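PDB 2G6G: GNA33 from Neisseria gonorrhoeae FA 1090, which probably acts as a lytic transglycosylase, cleaving peptidoglycan between N-acetylmuramic acid and N-acetylglucosamine with formation of a 1,6-anhydro bond in the muramic acid. Local coordinates for residues P21-G26 against C82-Q87; K60-F65 against K96-R101; D146-P151 against I165-K170; N161-R166 against I175-G180. One frame throughout, in Å; residues are numbered along the deposited sequence.

In the fold
From the N terminus, the loop P21-G26 meets C82-Q87, closing the first long loop as contact 1. Contact 2 opens within that loop at K60-F65 and closes after it at K96-R101, so the two cross; they also touch, notably through F65 packing on A85 and a D22-R101 salt bridge. Together they join the N-terminal segment to three successive helices. With its centre about 44 Å from that of contact 2, contact 3 sets strand 148-151 against strand 162-169. Contact 4 starts on that second strand, shares I165 and R166 with contact 3, and closes a short hairpin and its following loop within the MltA-specific insert domain.

Contact 1. Residues P21-G26 against C82-Q87; sequences PDRPAG and CAQAFQ
R23 and Q84 dominate the docking of an extended N-terminal loop on helix 79-85, an example of how a segment without regular structure can be fixed by amide side chains. From P21 to P24 the backbone runs in a polyproline II-like conformation, which leaves its peptide groups available to partners from outside the loop. Q84 takes one of these: its OE1 accepts the backbone N of R23 at 2.9 Å along an almost straight N-H line of 175°, although the donor lies well above the plane of the amide carbonyl. The other end of the same amide serves D22, whose OD1 receives Q84 NE2 at 3.2 Å from above the carboxylate plane, the two flat groups standing nearly perpendicular. Q84 thus answers neighbouring residues with both its acceptor and its donor. D22 OD2 is held separately by R101, so its carboxylate bridges this helix to helix 92-102.

The R23 side chain travels a different way. A turn about the CB-CG bond (chi2 -69°) helps bring one face of the guanidinium over the methyl of A83, with R23 NH1 3.4 Å from A83 CB. Its charge is met by D80, one turn earlier on the helix, leaving A83 to provide an apolar seat beneath the group.

Q87, three residues beyond Q84, completes the grip. Its chain, extended past CG, delivers NE2 to two acceptors, both through weak bonds: Q84 OE1 at 3.0 Å, and P21 O, which Q87 NE2 approaches to 3.3 Å.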
# COMPACT_ATOMS: atom_id res chain seq x y z
N PRO A 21 -10.91 -30.26 -16.58
CA PRO A 21 -10.01 -31.10 -15.79
C PRO A 21 -9.14 -30.34 -14.77
O PRO A 21 -8.50 -29.34 -15.13
CB PRO A 21 -9.12 -31.77 -16.85
CG PRO A 21 -9.27 -30.92 -18.10
CD PRO A 21 -10.65 -30.36 -18.03
N ASP A 22 -9.17 -30.81 -13.53
CA ASP A 22 -8.24 -30.44 -12.47
C ASP A 22 -6.81 -30.26 -12.98
O ASP A 22 -6.30 -31.12 -13.69
CB ASP A 22 -8.21 -31.54 -11.40
CG ASP A 22 -9.25 -31.34 -10.30
OD1 ASP A 22 -10.00 -30.33 -10.33
OD2 ASP A 22 -9.30 -32.20 -9.39
N ARG A 23 -6.18 -29.14 -12.63
CA ARG A 23 -4.77 -28.93 -12.95
C ARG A 23 -3.88 -29.88 -12.15
O ARG A 23 -4.24 -30.29 -11.05
CB ARG A 23 -4.35 -27.46 -12.72
CG ARG A 23 -4.83 -26.48 -13.81
CD ARG A 23 -4.12 -26.71 -15.16
NE ARG A 23 -4.74 -25.97 -16.25
CZ ARG A 23 -4.33 -24.78 -16.71
NH1 ARG A 23 -3.28 -24.15 -16.16
NH2 ARG A 23 -4.98 -24.20 -17.71
N PRO A 24 -2.72 -30.26 -12.72
CA PRO A 24 -1.72 -31.02 -11.98
C PRO A 24 -1.40 -30.36 -10.62
O PRO A 24 -1.27 -29.13 -10.55
CB PRO A 24 -0.51 -31.02 -12.92
CG PRO A 24 -1.09 -30.82 -14.30
CD PRO A 24 -2.31 -29.97 -14.11
N ALA A 25 -1.32 -31.16 -9.56
CA ALA A 25 -1.18 -30.63 -8.21
C ALA A 25 0.29 -30.51 -7.83
O ALA A 25 0.65 -29.68 -6.99
CB ALA A 25 -1.91 -31.53 -7.22
N GLY A 26 1.11 -31.32 -8.48
CA GLY A 26 2.52 -31.36 -8.21
C GLY A 26 2.85 -32.03 -6.89
O GLY A 26 1.97 -32.57 -6.21
N CYS A 82 -3.39 -20.67 -10.28
CA CYS A 82 -4.25 -19.59 -10.69
C CYS A 82 -5.40 -20.06 -11.63
O CYS A 82 -6.53 -19.58 -11.49
CB CYS A 82 -3.44 -18.41 -11.24
SG CYS A 82 -2.91 -17.34 -9.87
N ALA A 83 -5.12 -21.01 -12.53
CA ALA A 83 -6.20 -21.58 -13.36
C ALA A 83 -7.13 -22.44 -12.49
O ALA A 83 -8.34 -22.34 -12.59
CB ALA A 83 -5.66 -22.40 -14.55
N GLN A 84 -6.54 -23.25 -11.61
CA GLN A 84 -7.30 -24.06 -10.69
C GLN A 84 -8.20 -23.25 -9.75
O GLN A 84 -9.31 -23.69 -9.45
CB GLN A 84 -6.38 -24.99 -9.90
CG GLN A 84 -7.09 -26.04 -9.08
CD GLN A 84 -7.94 -26.97 -9.91
OE1 GLN A 84 -7.67 -27.21 -11.09
NE2 GLN A 84 -8.99 -27.49 -9.30
N ALA A 85 -7.74 -22.08 -9.31
CA ALA A 85 -8.55 -21.18 -8.47
C ALA A 85 -9.90 -20.89 -9.13
O ALA A 85 -10.94 -20.83 -8.48
CB ALA A 85 -7.81 -19.89 -8.24
N PHE A 86 -9.89 -20.69 -10.44
CA PHE A 86 -11.13 -20.38 -11.15
C PHE A 86 -11.97 -21.61 -11.51
O PHE A 86 -13.11 -21.47 -11.98
CB PHE A 86 -10.86 -19.48 -12.35
CG PHE A 86 -10.52 -18.06 -11.95
CD1 PHE A 86 -9.21 -17.67 -11.73
CD2 PHE A 86 -11.54 -17.11 -11.79
CE1 PHE A 86 -8.89 -16.36 -11.32
CE2 PHE A 86 -11.23 -15.78 -11.41
CZ PHE A 86 -9.92 -15.41 -11.18
N GLN A 87 -11.45 -22.80 -11.25
CA GLN A 87 -12.23 -24.03 -11.44
C GLN A 87 -12.75 -24.60 -10.10
O GLN A 87 -13.32 -25.69 -10.06
CB GLN A 87 -11.40 -25.09 -12.19
CG GLN A 87 -10.78 -24.59 -13.50
CD GLN A 87 -10.05 -25.69 -14.28
OE1 GLN A 87 -10.24 -25.83 -15.49
NE2 GLN A 87 -9.24 -26.48 -13.58

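Contact 2. Residues K60-F65 against K96-R101; sequences KSLQSF and KRFFER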
# COMPACT_ATOMS: atom_id res chain seq x y z
N LYS A 60 -14.05 -16.98 1.27
CA LYS A 60 -13.50 -15.61 1.12
C LYS A 60 -12.02 -15.56 0.73
O LYS A 60 -11.64 -14.77 -0.15
CB LYS A 60 -13.78 -14.73 2.35
CG LYS A 60 -15.30 -14.42 2.53
CD LYS A 60 -15.48 -13.20 3.45
CE LYS A 60 -16.84 -13.10 4.10
NZ LYS A 60 -17.92 -12.85 3.10
N SER A 61 -11.20 -16.42 1.33
CA SER A 61 -9.77 -16.49 1.00
C SER A 61 -9.54 -16.81 -0.48
O SER A 61 -8.62 -16.28 -1.12
CB SER A 61 -9.06 -17.52 1.89
OG SER A 61 -9.18 -17.14 3.25
N LEU A 62 -10.39 -17.69 -1.02
CA LEU A 62 -10.35 -18.06 -2.43
C LEU A 62 -10.76 -16.92 -3.38
O LEU A 62 -10.17 -16.74 -4.44
CB LEU A 62 -11.23 -19.28 -2.69
CG LEU A 62 -10.95 -20.28 -3.82
CD1 LEU A 62 -12.26 -20.94 -4.26
CD2 LEU A 62 -10.17 -19.77 -5.05
N GLN A 63 -11.80 -16.17 -3.01
CA GLN A 63 -12.16 -14.96 -3.75
C GLN A 63 -11.00 -13.99 -3.72
O GLN A 63 -10.69 -13.39 -4.72
CB GLN A 63 -13.41 -14.31 -3.16
CG GLN A 63 -14.68 -15.17 -3.26
CD GLN A 63 -15.87 -14.51 -2.60
OE1 GLN A 63 -15.82 -14.12 -1.43
NE2 GLN A 63 -16.96 -14.35 -3.36
N SER A 64 -10.35 -13.86 -2.57
CA SER A 64 -9.16 -13.03 -2.47
C SER A 64 -8.03 -13.51 -3.41
O SER A 64 -7.47 -12.72 -4.19
CB SER A 64 -8.70 -12.92 -1.02
OG SER A 64 -7.76 -11.87 -0.91
N PHE A 65 -7.72 -14.81 -3.37
CA PHE A 65 -6.71 -15.38 -4.29
C PHE A 65 -7.04 -15.12 -5.77
O PHE A 65 -6.14 -14.84 -6.56
CB PHE A 65 -6.54 -16.90 -4.07
CG PHE A 65 -5.36 -17.47 -4.80
CD1 PHE A 65 -4.05 -17.12 -4.42
CD2 PHE A 65 -5.53 -18.27 -5.91
CE1 PHE A 65 -2.95 -17.62 -5.11
CE2 PHE A 65 -4.44 -18.79 -6.61
CZ PHE A 65 -3.13 -18.47 -6.20
N LYS A 96 -11.16 -24.93 0.89
CA LYS A 96 -10.26 -25.58 1.81
C LYS A 96 -9.44 -26.66 1.09
O LYS A 96 -8.20 -26.69 1.24
CB LYS A 96 -11.04 -26.19 2.99
CG LYS A 96 -10.14 -26.71 4.16
CD LYS A 96 -10.97 -27.34 5.27
CE LYS A 96 -10.10 -27.89 6.40
NZ LYS A 96 -9.91 -29.40 6.30
N ARG A 97 -10.10 -27.53 0.33
CA ARG A 97 -9.39 -28.58 -0.43
C ARG A 97 -8.40 -28.04 -1.46
O ARG A 97 -7.33 -28.61 -1.64
CB ARG A 97 -10.34 -29.57 -1.09
CG ARG A 97 -11.05 -30.45 -0.09
CD ARG A 97 -10.37 -31.81 0.06
NE ARG A 97 -10.20 -32.12 1.47
CZ ARG A 97 -9.02 -32.06 2.12
NH1 ARG A 97 -7.91 -31.73 1.44
NH2 ARG A 97 -8.95 -32.34 3.44
N PHE A 98 -8.77 -26.96 -2.14
CA PHE A 98 -7.88 -26.27 -3.03
C PHE A 98 -6.59 -25.83 -2.34
O PHE A 98 -5.51 -26.13 -2.82
CB PHE A 98 -8.59 -25.05 -3.64
CG PHE A 98 -7.67 -24.14 -4.43
CD1 PHE A 98 -7.02 -24.60 -5.58
CD2 PHE A 98 -7.49 -22.84 -4.05
CE1 PHE A 98 -6.19 -23.77 -6.30
CE2 PHE A 98 -6.66 -22.00 -4.76
CZ PHE A 98 -6.03 -22.47 -5.90
N PHE A 99 -6.71 -25.13 -1.21
CA PHE A 99 -5.53 -24.72 -0.46
C PHE A 99 -4.71 -25.90 0.10
O PHE A 99 -3.50 -25.84 0.07
CB PHE A 99 -5.87 -23.68 0.64
CG PHE A 99 -6.26 -22.32 0.07
CD1 PHE A 99 -7.57 -21.83 0.22
CD2 PHE A 99 -5.34 -21.57 -0.67
CE1 PHE A 99 -7.94 -20.60 -0.32
CE2 PHE A 99 -5.68 -20.33 -1.24
CZ PHE A 99 -6.98 -19.83 -1.06
N GLU A 100 -5.39 -26.97 0.54
CA GLU A 100 -4.71 -28.18 1.07
C GLU A 100 -4.02 -29.03 0.00
O GLU A 100 -2.93 -29.57 0.24
CB GLU A 100 -5.70 -29.06 1.86
CG GLU A 100 -6.17 -28.37 3.13
CD GLU A 100 -7.13 -29.20 3.93
OE1 GLU A 100 -7.31 -28.90 5.12
OE2 GLU A 100 -7.71 -30.15 3.38
N ARG A 101 -4.64 -29.15 -1.16
CA ARG A 101 -4.12 -29.99 -2.22
C ARG A 101 -3.11 -29.32 -3.13
O ARG A 101 -2.25 -29.99 -3.70
CB ARG A 101 -5.26 -30.50 -3.10
CG ARG A 101 -6.08 -31.60 -2.50
CD ARG A 101 -7.31 -31.82 -3.39
NE ARG A 101 -6.94 -32.20 -4.75
CZ ARG A 101 -7.69 -32.03 -5.84
NH1 ARG A 101 -8.90 -31.46 -5.77
NH2 ARG A 101 -7.22 -32.42 -7.02
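A pair of crossing helices forms this buried contact, in which F98 and F99 of helix 92-102 meet S61, L62 and F65 of helix 58-72. The short axes approach to 10.4 Å and lie 64° apart, and these five residues make the touch. F99 enters edge-on. Its rim faces the backbone of the opposite helix, with F99 CZ 3.9 Å from S61 O and F99 CE1 4.0 Å from S61 CB; L62 N lies in the ring plane at the same edge, where F65 CB also sits. Consecutive aromatics support one another here: F98 CD2 lies over the centre of the F99 ring, covering one face.

F98 extends away from its backbone N (chi1 171°), which carries its ring across the end of L62 and beside F65. L62 CD2 reaches F98 CE2 at 4.2 Å. The F65 and F98 rings have centroids 6.0 Å apart and planes inclined by 55°, an oblique aromatic pair, with F65 CD2 near the plane of the F98 ring at its edge. The side chains thus meet by apolar packing, while the F99 rim also lies against backbone atoms.

Around this core, helix 79-85 supplies A85 against both F65 and F98, and F103 packs edge-to-face with F98. Strand 365-374 lies alongside: S61 OG is hydrogen-bonded to L369 O, the L369 side chain touches F99, and M371 meets S61 and F65.

Contact 3. Residues D146-P151 against I165-K170; sequences DFISVP and IRQTGK
V150 and I165 meet end to end where two strands of the MltA-specific insert domain pack without pairing, showing how two small antiparallel sheets, linked at one edge by backbone bonds of S149, can share an apolar interior. V150 CG2 faces I165 CG2 at 3.9 Å, and V150 CG1 lies 4.0 Å from I165 CD1, so two branches of each residue take part. Further along, I148 makes the other half of the contact. With CG1 beside the backbone N (chi1 -49°) and the chain turned again at chi2, I148 CD1 comes within 3.4 Å of K170 O and 3.8 Å of Q167 NE2. The I148 methyl rests against the K170 carbonyl and the Q167 amide nitrogen, the arm of Q167 crossing it at about a right angle.

The next shell explains these positions. Strand 148-151 pairs with strand 197-203, while strand 162-169 lies between strands 172-175 and 182-185. F207 packs on I148, V150 and I165 together, and F202 touches both I148 and Q167, so aromatic residues from strands 197-203 and 206-209 pack along the side of the contact. Backbone bonds from S149 to N171 and G173 bring the first strand against the chain that follows K170, and N171 ND2 also bonds F147 O.

Near the turn, a classic beta bulge sets T168 and G169 opposite the single residue S172. Q167 spans this irregularity with its side chain anti to the backbone N (chi1 -157°) and extended beyond CG: Q167 NE2 donates to G169 O at 2.8 Å, with that oxygen close to the amide plane of Q167.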
# COMPACT_ATOMS: atom_id res chain seq x y z
N ASP A 146 3.72 19.61 -15.55
CA ASP A 146 5.14 20.01 -15.56
C ASP A 146 5.98 19.19 -14.58
O ASP A 146 7.13 19.50 -14.34
CB ASP A 146 5.27 21.51 -15.25
CG ASP A 146 4.87 21.86 -13.80
OD1 ASP A 146 4.12 21.10 -13.16
OD2 ASP A 146 5.33 22.90 -13.28
N PHE A 147 5.39 18.15 -14.01
CA PHE A 147 6.01 17.33 -12.98
C PHE A 147 6.98 16.35 -13.65
O PHE A 147 6.57 15.54 -14.46
CB PHE A 147 4.89 16.56 -12.23
CG PHE A 147 5.37 15.61 -11.16
CD1 PHE A 147 5.56 16.05 -9.86
CD2 PHE A 147 5.58 14.26 -11.45
CE1 PHE A 147 5.99 15.16 -8.83
CE2 PHE A 147 6.01 13.38 -10.48
CZ PHE A 147 6.20 13.82 -9.15
N ILE A 148 8.26 16.43 -13.32
CA ILE A 148 9.23 15.56 -13.95
C ILE A 148 9.89 14.66 -12.92
O ILE A 148 10.44 15.14 -11.93
CB ILE A 148 10.34 16.36 -14.70
CG1 ILE A 148 9.76 17.45 -15.62
CG2 ILE A 148 11.29 15.41 -15.43
CD1 ILE A 148 8.97 16.97 -16.82
N SER A 149 9.84 13.35 -13.16
CA SER A 149 10.54 12.38 -12.33
C SER A 149 11.84 11.97 -13.01
O SER A 149 11.88 11.65 -14.21
CB SER A 149 9.66 11.16 -12.05
OG SER A 149 10.37 10.21 -11.23
N VAL A 150 12.93 11.99 -12.23
CA VAL A 150 14.24 11.66 -12.74
C VAL A 150 14.85 10.57 -11.85
O VAL A 150 15.01 10.80 -10.65
CB VAL A 150 15.11 12.92 -12.76
CG1 VAL A 150 16.54 12.60 -13.18
CG2 VAL A 150 14.47 13.99 -13.66
N PRO A 151 15.14 9.37 -12.41
CA PRO A 151 15.80 8.31 -11.59
C PRO A 151 17.14 8.76 -11.01
O PRO A 151 17.95 9.38 -11.71
CB PRO A 151 16.00 7.16 -12.59
CG PRO A 151 14.94 7.39 -13.66
CD PRO A 151 14.88 8.90 -13.79
N ILE A 165 20.21 17.82 -16.34
CA ILE A 165 19.02 17.01 -16.60
C ILE A 165 18.56 17.21 -18.03
O ILE A 165 18.56 18.33 -18.52
CB ILE A 165 17.83 17.38 -15.63
CG1 ILE A 165 18.32 17.44 -14.16
CG2 ILE A 165 16.61 16.44 -15.82
CD1 ILE A 165 18.53 16.07 -13.49
N ARG A 166 18.13 16.12 -18.66
CA ARG A 166 17.50 16.10 -19.94
C ARG A 166 16.10 15.51 -19.79
O ARG A 166 16.00 14.41 -19.29
CB ARG A 166 18.23 15.09 -20.85
CG ARG A 166 18.78 15.63 -22.07
CD ARG A 166 19.06 14.56 -23.08
NE ARG A 166 19.88 13.41 -22.71
CZ ARG A 166 19.47 12.14 -22.85
NH1 ARG A 166 18.22 11.87 -23.28
NH2 ARG A 166 20.29 11.13 -22.55
N GLN A 167 15.08 16.19 -20.31
CA GLN A 167 13.74 15.60 -20.45
C GLN A 167 13.71 14.45 -21.48
O GLN A 167 14.34 14.52 -22.52
CB GLN A 167 12.70 16.66 -20.83
CG GLN A 167 11.27 16.25 -20.44
CD GLN A 167 10.24 17.35 -20.63
OE1 GLN A 167 10.57 18.52 -20.81
NE2 GLN A 167 8.99 16.98 -20.62
N THR A 168 12.96 13.39 -21.17
CA THR A 168 12.90 12.18 -22.01
C THR A 168 11.44 11.82 -22.30
O THR A 168 11.16 10.95 -23.11
CB THR A 168 13.59 10.97 -21.32
OG1 THR A 168 13.02 10.75 -20.01
CG2 THR A 168 15.11 11.18 -21.16
N GLY A 169 10.52 12.50 -21.63
CA GLY A 169 9.09 12.19 -21.77
C GLY A 169 8.31 13.29 -21.08
O GLY A 169 8.91 14.17 -20.46
N LYS A 170 7.00 13.24 -21.21
CA LYS A 170 6.10 14.24 -20.63
C LYS A 170 6.35 14.48 -19.15
O LYS A 170 6.43 15.64 -18.71
CB LYS A 170 4.61 13.88 -20.87
CG LYS A 170 3.66 14.92 -20.22
CD LYS A 170 2.19 14.78 -20.64
CE LYS A 170 1.28 15.54 -19.62
NZ LYS A 170 1.41 15.02 -18.18

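Contact 4. Residues N161-R166 against I175-G180; sequences NLVRIR and IDNAGG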
# COMPACT_ATOMS: atom_id res chain seq x y z
N ASN A 161 25.91 16.66 -5.58
CA ASN A 161 26.37 16.97 -6.93
C ASN A 161 25.53 17.98 -7.67
O ASN A 161 24.31 18.01 -7.53
CB ASN A 161 26.47 15.68 -7.76
CG ASN A 161 27.67 14.83 -7.39
OD1 ASN A 161 28.39 15.13 -6.43
ND2 ASN A 161 27.92 13.79 -8.17
N LEU A 162 26.20 18.80 -8.48
CA LEU A 162 25.54 19.60 -9.50
C LEU A 162 25.59 18.80 -10.79
O LEU A 162 26.68 18.52 -11.31
CB LEU A 162 26.22 20.95 -9.71
CG LEU A 162 26.42 21.93 -8.55
CD1 LEU A 162 27.02 23.21 -9.03
CD2 LEU A 162 25.14 22.23 -7.91
N VAL A 163 24.41 18.41 -11.27
CA VAL A 163 24.26 17.60 -12.45
C VAL A 163 23.41 18.34 -13.49
O VAL A 163 22.81 19.37 -13.20
CB VAL A 163 23.62 16.20 -12.17
CG1 VAL A 163 24.48 15.40 -11.17
CG2 VAL A 163 22.17 16.31 -11.69
N ARG A 164 23.39 17.81 -14.71
CA ARG A 164 22.47 18.32 -15.71
C ARG A 164 21.38 17.30 -16.00
O ARG A 164 21.62 16.08 -15.95
CB ARG A 164 23.21 18.65 -16.99
CG ARG A 164 24.37 19.61 -16.81
CD ARG A 164 25.05 19.87 -18.15
NE ARG A 164 24.14 20.47 -19.13
CZ ARG A 164 23.68 21.73 -19.06
NH1 ARG A 164 24.05 22.53 -18.05
NH2 ARG A 164 22.86 22.20 -20.00
N ILE A 165 20.21 17.82 -16.34
CA ILE A 165 19.02 17.01 -16.60
C ILE A 165 18.56 17.21 -18.03
O ILE A 165 18.56 18.33 -18.52
CB ILE A 165 17.83 17.38 -15.63
CG1 ILE A 165 18.32 17.44 -14.16
CG2 ILE A 165 16.61 16.44 -15.82
CD1 ILE A 165 18.53 16.07 -13.49
N ARG A 166 18.13 16.12 -18.66
CA ARG A 166 17.50 16.10 -19.94
C ARG A 166 16.10 15.51 -19.79
O ARG A 166 16.00 14.41 -19.29
CB ARG A 166 18.23 15.09 -20.85
CG ARG A 166 18.78 15.63 -22.07
CD ARG A 166 19.06 14.56 -23.08
NE ARG A 166 19.88 13.41 -22.71
CZ ARG A 166 19.47 12.14 -22.85
NH1 ARG A 166 18.22 11.87 -23.28
NH2 ARG A 166 20.29 11.13 -22.55
N ILE A 175 19.35 12.07 -15.71
CA ILE A 175 20.60 12.74 -15.42
C ILE A 175 21.57 12.46 -16.56
O ILE A 175 21.86 11.31 -16.87
CB ILE A 175 21.20 12.31 -14.07
CG1 ILE A 175 20.29 12.77 -12.91
CG2 ILE A 175 22.64 12.89 -13.92
CD1 ILE A 175 20.70 12.29 -11.53
N ASP A 176 22.01 13.54 -17.22
CA ASP A 176 22.97 13.48 -18.32
C ASP A 176 23.90 14.69 -18.22
O ASP A 176 23.54 15.80 -18.62
CB ASP A 176 22.23 13.45 -19.66
CG ASP A 176 23.17 13.34 -20.86
OD1 ASP A 176 24.41 13.36 -20.65
OD2 ASP A 176 22.69 13.20 -22.01
N ASN A 177 25.09 14.49 -17.68
CA ASN A 177 26.02 15.60 -17.51
C ASN A 177 26.61 16.17 -18.79
O ASN A 177 26.87 17.36 -18.87
CB ASN A 177 27.11 15.25 -16.50
CG ASN A 177 26.56 15.09 -15.12
OD1 ASN A 177 25.58 15.71 -14.78
ND2 ASN A 177 27.16 14.21 -14.34
N ALA A 178 26.83 15.33 -19.80
CA ALA A 178 27.41 15.84 -21.02
C ALA A 178 26.36 16.58 -21.84
O ALA A 178 26.57 17.75 -22.20
CB ALA A 178 28.09 14.72 -21.84
N GLY A 179 25.23 15.94 -22.11
CA GLY A 179 24.22 16.55 -22.95
C GLY A 179 22.89 16.96 -22.32
O GLY A 179 21.92 17.13 -23.03
N GLY A 180 22.85 17.13 -20.99
CA GLY A 180 21.66 17.63 -20.30
C GLY A 180 21.38 19.08 -20.66
O GLY A 180 22.29 19.79 -21.05
O HOH W 1 27.66 13.14 -11.05
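R164 and R166 reach from strand 162-169 to the loop 175-180, which carries the chain from strand 172-175 on one side of their strand to strand 182-185 on the other and holds an Asx motif at D176. R164 bends at chi3 (61°), curling its guanidinium round to G180. R164 NE and NH2 both donate to G180 O, at 2.8 and 2.7 Å, from the same face of its carbonyl plane and with the oxygen close to the guanidinium plane.

Two residues on, R166, which also points to the loop, does the same to a charged partner. R166 NE and NH2 bind D176 OD2 side-on in a salt bridge, NE at 2.9 Å through the anti lone pair, the guanidinium and carboxylate planes 85° apart. With D176 CG anti to the backbone N (chi1 -178°), OD2 reaches R166 while OD1 takes the backbone N of G179.

N177 supplies a backbone mimic. Its OD1 accepts R164 N nearly along the C=O axis and lies 3.3 Å from V163 CB. Among the apolar branches, I175 CG2 packs 3.9 Å from V163 CB. I165 and I175 form a non-hydrogen-bonded pair, and I165 CD1 touches I175 CG1 at 3.8 Å. Next to that pair, D176 N donates to R164 O at 2.9 Å.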